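Long-range contacts in lipase (Photobacterium sp. M37, PDB 2ORY), which probably hydrolyses the ester bonds of triacylglycerols, as a cold-adapted lipase of the alpha/beta-hydrolase fold: residues D104-K112 / A276-K284; G177-K188 / I201-A211. One frame throughout, in Å; residues are numbered along the deposited sequence.

Overall arrangement
Following the chain from the N terminus, 104-112 comes first. It leads from the loop after helix 97-102 into the short strand 110-112. Next is 177-188, most of the helix that follows the probable nucleophile elbow. The chain returns along 201-211 and closes interaction 2, a short loop within a beta-alpha-beta unit. Much later, 276-284 meets 104-112 and closes the long loop of interaction 1. Interaction 2 therefore lies wholly within that loop, and the two do not cross. Their centres are about 18 Å apart, yet they touch where Y283 and K284 pack on T210. Interaction 1 ties the loop and strand at 104-112 to the end of helix 265-278 and the turn after it, at the periphery; interaction 2 belongs to the buried core.

Interaction 1 (D104-K112 / A276-K284); sequences DFMVSAMKK and AETKGKKYK
The backbones come closest at S108 and E277, whose CA atoms are 5.6 Å apart, where the loop before strand 110-112 passes the end of helix 265-278. The second segment then goes through a type II beta turn, T278 to K281, and brings Y283 back to the first. This is loop packing at the periphery of the alpha/beta-hydrolase fold, held by one tyrosine hydrogen bond and a Met-aromatic contact. Y283 OH donates to V107 O at 2.6 Å. The bond lies in the carbonyl plane on a lone pair, with a C=O...O angle of 121°, and V107 O sits at the ring edge. This polar bond fixes the end of a buried tyrosine. The same hydroxyl packs against V107 CB at 3.6 Å. V107 CG2 meets the methyl CG2 of T278, while T278 OG1 bonds back to M274 O in its own helix. W242 touches both side chains. M110 and Y283 extend toward each other from opposite directions. The M110 chain is extended at chi2 (-179°) and bends at chi3 (88°), which brings CE within 3.5 Å of Y283 CE2. The sulfur lies oblique to the ring, 4.7 Å from its centroid. K281 NZ makes a weak bond to E277 O, which holds the side chain loosely at most. Lower down the same side chain, K281 crosses M110, with K281 CG 3.6 Å from M110 SD.

Interaction 2 (G177-K188 / I201-A211); sequences GALSSTLALWLK and ISTIPFAGPTA
G177 meets P205 and F206 at the start of the contact, where helix 175-189 runs back along strand 199-206. These elements form one beta-alpha-beta unit of the alpha/beta-hydrolase fold. The axes of 177-188 and 201-206 are 6.9 Å apart at an angle of 160°. G177 has no side chain, and its CA comes directly up to F206 O in a CH...O contact of 3.6 Å, beside the probable nucleophile elbow. A178 follows, its CB against P209 O and the proline CD. S180 OG touches P205 CB but bonds to G176 O, back in the helix. S181 sets CB against the P205 ring, 4.0 Å from CG. T182 OG1 is 3.3 Å from A211 CB. The same hydroxyl donates to A178 O at 2.6 Å. T182 N reaches that oxygen from the opposite face of its plane. Two residues on, A184 CB rests on T203 CB and I201 CG2. T203 OG1, turned opposite the backbone N (chi1 180°), lies 3.7 Å from S181 CA but bonds to V170 O in the neighbouring strand. L187 and K188 finish the walk around I201, whose CD1 lies 3.6 Å from L187 CB. No hydrogen bond crosses between the segments. The hydroxyls of S180, T182 and T203 have partners in the helix or sheet, so cohesion here rests on close packing of small and apolar groups.

Interaction 1 (D104-K112 / A276-K284)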
loop_
_atom_site.group_PDB
_atom_site.type_symbol
_atom_site.label_atom_id
_atom_site.label_comp_id
_atom_site.label_asym_id
_atom_site.label_seq_id
_atom_site.Cartn_x
_atom_site.Cartn_y
_atom_site.Cartn_z
ATOM N N ASP A 104 -5.423 6.821 14.167
ATOM C CA ASP A 104 -5.345 5.364 14.308
ATOM C C ASP A 104 -5.031 4.904 15.749
ATOM O O ASP A 104 -3.884 4.943 16.191
ATOM C CB ASP A 104 -4.282 4.833 13.353
ATOM C CG ASP A 104 -4.293 3.329 13.242
ATOM O OD1 ASP A 104 -3.547 2.805 12.386
ATOM O OD2 ASP A 104 -5.038 2.670 14.000
ATOM N N PHE A 105 -6.049 4.456 16.475
ATOM C CA PHE A 105 -5.863 4.003 17.852
ATOM C C PHE A 105 -5.035 2.735 17.908
ATOM O O PHE A 105 -4.271 2.523 18.841
ATOM C CB PHE A 105 -7.202 3.650 18.500
ATOM C CG PHE A 105 -7.896 4.789 19.164
ATOM C CD1 PHE A 105 -8.522 5.775 18.418
ATOM C CD2 PHE A 105 -7.973 4.839 20.551
ATOM C CE1 PHE A 105 -9.222 6.791 19.043
ATOM C CE2 PHE A 105 -8.670 5.851 21.187
ATOM C CZ PHE A 105 -9.298 6.831 20.432
ATOM N N MET A 106 -5.226 1.896 16.900
ATOM C CA MET A 106 -4.595 0.584 16.805
ATOM C C MET A 106 -3.088 0.453 16.658
ATOM O O MET A 106 -2.593 -0.647 16.417
ATOM C CB MET A 106 -5.269 -0.215 15.691
ATOM C CG MET A 106 -6.003 -1.452 16.175
ATOM S SD MET A 106 -7.780 -1.435 15.839
ATOM C CE MET A 106 -7.801 -1.555 14.151
ATOM N N VAL A 107 -2.344 1.542 16.784
ATOM C CA VAL A 107 -0.901 1.416 16.681
ATOM C C VAL A 107 -0.289 1.454 18.067
ATOM O O VAL A 107 0.907 1.217 18.223
ATOM C CB VAL A 107 -0.254 2.521 15.792
ATOM C CG1 VAL A 107 -0.629 2.289 14.324
ATOM C CG2 VAL A 107 -0.685 3.921 16.260
ATOM N N SER A 108 -1.102 1.737 19.084
ATOM C CA SER A 108 -0.579 1.781 20.448
ATOM C C SER A 108 -0.424 0.382 21.041
ATOM O O SER A 108 0.321 0.192 21.999
ATOM C CB SER A 108 -1.464 2.652 21.348
ATOM O OG SER A 108 -2.835 2.332 21.194
ATOM N N ALA A 109 -1.117 -0.591 20.460
ATOM C CA ALA A 109 -1.035 -1.979 20.908
ATOM C C ALA A 109 -0.367 -2.762 19.777
ATOM O O ALA A 109 -0.557 -2.435 18.607
ATOM C CB ALA A 109 -2.447 -2.539 21.191
ATOM N N MET A 110 0.413 -3.787 20.110
ATOM C CA MET A 110 1.101 -4.566 19.075
ATOM C C MET A 110 0.996 -6.070 19.263
ATOM O O MET A 110 0.750 -6.557 20.373
ATOM C CB MET A 110 2.589 -4.175 19.021
ATOM C CG MET A 110 2.830 -2.691 18.799
ATOM S SD MET A 110 4.572 -2.227 18.711
ATOM C CE MET A 110 4.905 -2.474 16.910
ATOM N N LYS A 111 1.189 -6.797 18.163
ATOM C CA LYS A 111 1.162 -8.260 18.156
ATOM C C LYS A 111 2.481 -8.813 17.611
ATOM O O LYS A 111 3.073 -8.264 16.676
ATOM C CB LYS A 111 -0.011 -8.786 17.319
ATOM C CG LYS A 111 -1.310 -8.911 18.118
ATOM C CD LYS A 111 -2.449 -9.496 17.289
ATOM C CE LYS A 111 -3.614 -9.952 18.168
ATOM N NZ LYS A 111 -4.157 -8.870 19.050
ATOM N N LYS A 112 2.955 -9.902 18.195
ATOM C CA LYS A 112 4.205 -10.452 17.719
ATOM C C LYS A 112 3.930 -11.085 16.367
ATOM O O LYS A 112 2.860 -11.660 16.148
ATOM C CB LYS A 112 4.776 -11.485 18.705
ATOM C CG LYS A 112 3.983 -12.762 18.818
ATOM C CD LYS A 112 4.893 -13.991 18.830
ATOM C CE LYS A 112 5.817 -14.024 20.040
ATOM N NZ LYS A 112 6.864 -15.089 19.889
ATOM N N ALA A 276 3.297 10.629 21.543
ATOM C CA ALA A 276 3.052 10.105 22.880
ATOM C C ALA A 276 2.596 8.630 22.892
ATOM O O ALA A 276 3.103 7.820 23.674
ATOM C CB ALA A 276 2.009 10.965 23.576
ATOM N N GLU A 277 1.645 8.269 22.035
ATOM C CA GLU A 277 1.152 6.893 22.041
ATOM C C GLU A 277 2.051 5.827 21.410
ATOM O O GLU A 277 1.853 4.643 21.667
ATOM C CB GLU A 277 -0.252 6.822 21.425
ATOM C CG GLU A 277 -1.302 7.720 22.129
ATOM C CD GLU A 277 -1.625 7.313 23.581
ATOM O OE1 GLU A 277 -1.822 6.101 23.850
ATOM O OE2 GLU A 277 -1.706 8.215 24.454
ATOM N N THR A 278 3.035 6.221 20.602
ATOM C CA THR A 278 3.933 5.244 19.990
ATOM C C THR A 278 5.356 5.337 20.553
ATOM O O THR A 278 6.285 4.688 20.074
ATOM C CB THR A 278 3.967 5.408 18.475
ATOM O OG1 THR A 278 4.315 6.758 18.141
ATOM C CG2 THR A 278 2.599 5.082 17.893
ATOM N N LYS A 279 5.515 6.151 21.586
ATOM C CA LYS A 279 6.797 6.312 22.255
ATOM C C LYS A 279 7.228 4.980 22.874
ATOM O O LYS A 279 6.482 4.365 23.634
ATOM C CB LYS A 279 6.666 7.364 23.359
ATOM C CG LYS A 279 7.955 7.684 24.097
ATOM C CD LYS A 279 7.803 8.951 24.958
ATOM C CE LYS A 279 9.137 9.363 25.591
ATOM N NZ LYS A 279 9.046 10.644 26.359
ATOM N N GLY A 280 8.441 4.544 22.555
ATOM C CA GLY A 280 8.939 3.294 23.098
ATOM C C GLY A 280 8.555 2.075 22.285
ATOM O O GLY A 280 8.991 0.972 22.597
ATOM N N LYS A 281 7.743 2.262 21.250
ATOM C CA LYS A 281 7.311 1.145 20.405
ATOM C C LYS A 281 8.383 0.725 19.398
ATOM O O LYS A 281 8.322 -0.366 18.833
ATOM C CB LYS A 281 6.041 1.521 19.640
ATOM C CG LYS A 281 4.753 1.008 20.240
ATOM C CD LYS A 281 4.475 1.632 21.571
ATOM C CE LYS A 281 3.097 1.233 22.039
ATOM N NZ LYS A 281 2.792 1.832 23.357
ATOM N N LYS A 282 9.342 1.615 19.169
ATOM C CA LYS A 282 10.441 1.383 18.246
ATOM C C LYS A 282 9.980 1.084 16.816
ATOM O O LYS A 282 10.535 0.215 16.132
ATOM C CB LYS A 282 11.323 0.252 18.767
ATOM C CG LYS A 282 11.942 0.541 20.125
ATOM C CD LYS A 282 12.993 -0.504 20.489
ATOM C CE LYS A 282 12.422 -1.922 20.573
ATOM N NZ LYS A 282 13.487 -2.926 20.928
ATOM N N TYR A 283 8.960 1.827 16.377
ATOM C CA TYR A 283 8.406 1.690 15.037
ATOM C C TYR A 283 9.487 2.099 14.050
ATOM O O TYR A 283 10.156 3.113 14.249
ATOM C CB TYR A 283 7.166 2.588 14.875
ATOM C CG TYR A 283 5.859 1.919 15.261
ATOM C CD1 TYR A 283 5.175 2.288 16.417
ATOM C CD2 TYR A 283 5.321 0.893 14.477
ATOM C CE1 TYR A 283 3.991 1.653 16.782
ATOM C CE2 TYR A 283 4.135 0.249 14.834
ATOM C CZ TYR A 283 3.479 0.635 15.982
ATOM O OH TYR A 283 2.309 0.016 16.322
ATOM N N LYS A 284 9.660 1.323 12.989
ATOM C CA LYS A 284 10.698 1.627 12.005
ATOM C C LYS A 284 10.346 1.173 10.594
ATOM O O LYS A 284 9.732 0.127 10.388
ATOM C CB LYS A 284 12.029 0.984 12.404
ATOM C CG LYS A 284 13.177 1.427 11.501
ATOM C CD LYS A 284 14.536 0.954 11.963
ATOM C CE LYS A 284 14.856 -0.433 11.446
ATOM N NZ LYS A 284 16.310 -0.791 11.640
#

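Interaction 2 (G177-K188 / I201-A211)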
loop_
_atom_site.group_PDB
_atom_site.type_symbol
_atom_site.label_atom_id
_atom_site.label_comp_id
_atom_site.label_asym_id
_atom_site.label_seq_id
_atom_site.Cartn_x
_atom_site.Cartn_y
_atom_site.Cartn_z
ATOM N N GLY A 177 0.608 0.142 0.871
ATOM C CA GLY A 177 2.055 0.009 0.824
ATOM C C GLY A 177 2.523 -0.795 2.025
ATOM O O GLY A 177 3.384 -1.670 1.930
ATOM N N ALA A 178 1.931 -0.497 3.177
ATOM C CA ALA A 178 2.271 -1.192 4.404
ATOM C C ALA A 178 1.755 -2.637 4.376
ATOM O O ALA A 178 2.449 -3.558 4.818
ATOM C CB ALA A 178 1.683 -0.449 5.571
ATOM N N LEU A 179 0.544 -2.827 3.840
ATOM C CA LEU A 179 -0.067 -4.145 3.764
ATOM C C LEU A 179 0.579 -5.063 2.724
ATOM O O LEU A 179 0.837 -6.236 3.003
ATOM C CB LEU A 179 -1.573 -4.022 3.481
ATOM C CG LEU A 179 -2.457 -3.443 4.592
ATOM C CD1 LEU A 179 -3.876 -3.299 4.090
ATOM C CD2 LEU A 179 -2.426 -4.335 5.808
ATOM N N SER A 180 0.856 -4.541 1.535
ATOM C CA SER A 180 1.459 -5.373 0.502
ATOM C C SER A 180 2.810 -5.909 0.951
ATOM O O SER A 180 3.073 -7.102 0.855
ATOM C CB SER A 180 1.606 -4.595 -0.819
ATOM O OG SER A 180 2.461 -3.464 -0.689
ATOM N N SER A 181 3.664 -5.038 1.469
ATOM C CA SER A 181 4.977 -5.500 1.891
ATOM C C SER A 181 4.819 -6.515 3.023
ATOM O O SER A 181 5.517 -7.538 3.078
ATOM C CB SER A 181 5.837 -4.313 2.324
ATOM O OG SER A 181 5.216 -3.576 3.357
ATOM N N THR A 182 3.873 -6.248 3.917
ATOM C CA THR A 182 3.633 -7.161 5.019
ATOM C C THR A 182 3.066 -8.482 4.472
ATOM O O THR A 182 3.503 -9.551 4.883
ATOM C CB THR A 182 2.672 -6.514 6.075
ATOM O OG1 THR A 182 3.264 -5.298 6.570
ATOM C CG2 THR A 182 2.427 -7.467 7.271
ATOM N N LEU A 183 2.136 -8.415 3.518
ATOM C CA LEU A 183 1.557 -9.635 2.972
ATOM C C LEU A 183 2.632 -10.471 2.285
ATOM O O LEU A 183 2.652 -11.700 2.442
ATOM C CB LEU A 183 0.420 -9.336 1.974
ATOM C CG LEU A 183 -0.299 -10.600 1.457
ATOM C CD1 LEU A 183 -1.800 -10.403 1.381
ATOM C CD2 LEU A 183 0.226 -10.954 0.095
ATOM N N ALA A 184 3.511 -9.804 1.534
ATOM C CA ALA A 184 4.602 -10.477 0.828
ATOM C C ALA A 184 5.480 -11.263 1.803
ATOM O O ALA A 184 5.891 -12.382 1.506
ATOM C CB ALA A 184 5.447 -9.455 0.067
ATOM N N LEU A 185 5.775 -10.677 2.961
ATOM C CA LEU A 185 6.591 -11.367 3.953
ATOM C C LEU A 185 5.854 -12.591 4.485
ATOM O O LEU A 185 6.476 -13.618 4.753
ATOM C CB LEU A 185 6.957 -10.455 5.139
ATOM C CG LEU A 185 7.887 -11.077 6.211
ATOM C CD1 LEU A 185 9.210 -11.500 5.574
ATOM C CD2 LEU A 185 8.168 -10.087 7.325
ATOM N N TRP A 186 4.535 -12.494 4.640
ATOM C CA TRP A 186 3.777 -13.630 5.138
ATOM C C TRP A 186 3.862 -14.790 4.151
ATOM O O TRP A 186 4.035 -15.936 4.557
ATOM C CB TRP A 186 2.321 -13.245 5.374
ATOM C CG TRP A 186 1.382 -14.413 5.394
ATOM C CD1 TRP A 186 1.376 -15.446 6.280
ATOM C CD2 TRP A 186 0.295 -14.645 4.496
ATOM N NE1 TRP A 186 0.349 -16.308 5.995
ATOM C CE2 TRP A 186 -0.332 -15.842 4.903
ATOM C CE3 TRP A 186 -0.222 -13.948 3.388
ATOM C CZ2 TRP A 186 -1.447 -16.364 4.245
ATOM C CZ3 TRP A 186 -1.331 -14.466 2.741
ATOM C CH2 TRP A 186 -1.936 -15.666 3.174
ATOM N N LEU A 187 3.743 -14.484 2.857
ATOM C CA LEU A 187 3.826 -15.500 1.809
ATOM C C LEU A 187 5.215 -16.129 1.831
ATOM O O LEU A 187 5.357 -17.338 1.697
ATOM C CB LEU A 187 3.541 -14.874 0.436
ATOM C CG LEU A 187 2.099 -14.409 0.222
ATOM C CD1 LEU A 187 1.896 -13.768 -1.160
ATOM C CD2 LEU A 187 1.217 -15.619 0.354
ATOM N N LYS A 188 6.233 -15.288 1.997
ATOM C CA LYS A 188 7.620 -15.722 2.097
ATOM C C LYS A 188 7.779 -16.695 3.281
ATOM O O LYS A 188 8.317 -17.804 3.134
ATOM C CB LYS A 188 8.521 -14.515 2.357
ATOM C CG LYS A 188 9.254 -13.969 1.156
ATOM C CD LYS A 188 10.491 -14.793 0.861
ATOM C CE LYS A 188 11.423 -14.050 -0.077
ATOM N NZ LYS A 188 12.676 -14.814 -0.314
ATOM N N ILE A 201 9.103 -14.231 -4.802
ATOM C CA ILE A 201 8.277 -13.178 -4.239
ATOM C C ILE A 201 9.015 -11.863 -4.074
ATOM O O ILE A 201 10.061 -11.807 -3.439
ATOM C CB ILE A 201 7.728 -13.600 -2.850
ATOM C CG1 ILE A 201 6.894 -14.880 -2.991
ATOM C CG2 ILE A 201 6.921 -12.440 -2.231
ATOM C CD1 ILE A 201 6.366 -15.440 -1.684
ATOM N N SER A 202 8.459 -10.807 -4.649
ATOM C CA SER A 202 9.040 -9.475 -4.522
ATOM C C SER A 202 7.919 -8.497 -4.195
ATOM O O SER A 202 6.739 -8.809 -4.356
ATOM C CB SER A 202 9.681 -9.039 -5.833
ATOM O OG SER A 202 8.710 -9.133 -6.852
ATOM N N THR A 203 8.284 -7.300 -3.757
ATOM C CA THR A 203 7.274 -6.312 -3.446
ATOM C C THR A 203 7.762 -4.890 -3.667
ATOM O O THR A 203 8.910 -4.557 -3.356
ATOM C CB THR A 203 6.784 -6.464 -1.980
ATOM O OG1 THR A 203 5.795 -5.469 -1.701
ATOM C CG2 THR A 203 7.939 -6.305 -1.004
ATOM N N ILE A 204 6.882 -4.065 -4.230
ATOM C CA ILE A 204 7.170 -2.661 -4.471
ATOM C C ILE A 204 6.049 -1.856 -3.825
ATOM O O ILE A 204 5.038 -1.545 -4.451
ATOM C CB ILE A 204 7.259 -2.343 -5.994
ATOM C CG1 ILE A 204 8.425 -3.120 -6.603
ATOM C CG2 ILE A 204 7.549 -0.850 -6.219
ATOM C CD1 ILE A 204 8.636 -2.856 -8.098
ATOM N N PRO A 205 6.203 -1.533 -2.539
ATOM C CA PRO A 205 5.203 -0.762 -1.789
ATOM C C PRO A 205 5.458 0.735 -1.843
ATOM O O PRO A 205 6.569 1.182 -1.575
ATOM C CB PRO A 205 5.356 -1.301 -0.377
ATOM C CG PRO A 205 6.852 -1.503 -0.294
ATOM C CD PRO A 205 7.239 -2.076 -1.640
ATOM N N PHE A 206 4.422 1.501 -2.179
ATOM C CA PHE A 206 4.521 2.955 -2.264
ATOM C C PHE A 206 3.886 3.665 -1.075
ATOM O O PHE A 206 2.897 3.192 -0.513
ATOM C CB PHE A 206 3.804 3.492 -3.517
ATOM C CG PHE A 206 4.347 2.974 -4.825
ATOM C CD1 PHE A 206 3.968 1.720 -5.312
ATOM C CD2 PHE A 206 5.256 3.727 -5.558
ATOM C CE1 PHE A 206 4.490 1.221 -6.505
ATOM C CE2 PHE A 206 5.788 3.234 -6.758
ATOM C CZ PHE A 206 5.402 1.979 -7.227
ATOM N N ALA A 207 4.482 4.790 -0.688
ATOM C CA ALA A 207 3.922 5.667 0.332
ATOM C C ALA A 207 3.342 5.026 1.586
ATOM O O ALA A 207 2.341 5.505 2.133
ATOM C CB ALA A 207 2.846 6.511 -0.337
ATOM N N GLY A 208 3.968 3.967 2.061
ATOM C CA GLY A 208 3.423 3.298 3.219
ATOM C C GLY A 208 3.994 3.683 4.558
ATOM O O GLY A 208 5.180 4.036 4.668
ATOM N N PRO A 209 3.153 3.673 5.604
ATOM C CA PRO A 209 3.634 4.015 6.941
ATOM C C PRO A 209 4.287 2.734 7.484
ATOM O O PRO A 209 4.227 1.696 6.827
ATOM C CB PRO A 209 2.359 4.369 7.686
ATOM C CG PRO A 209 1.340 3.412 7.079
ATOM C CD PRO A 209 1.690 3.466 5.589
ATOM N N THR A 210 4.891 2.807 8.668
ATOM C CA THR A 210 5.549 1.661 9.290
ATOM C C THR A 210 4.556 0.615 9.766
ATOM O O THR A 210 3.669 0.911 10.570
ATOM C CB THR A 210 6.386 2.075 10.535
ATOM O OG1 THR A 210 5.549 2.795 11.448
ATOM C CG2 THR A 210 7.588 2.957 10.146
ATOM N N ALA A 211 4.704 -0.609 9.281
ATOM C CA ALA A 211 3.819 -1.684 9.712
ATOM C C ALA A 211 4.182 -2.202 11.099
ATOM O O ALA A 211 3.295 -2.548 11.861
ATOM C CB ALA A 211 3.861 -2.843 8.726
#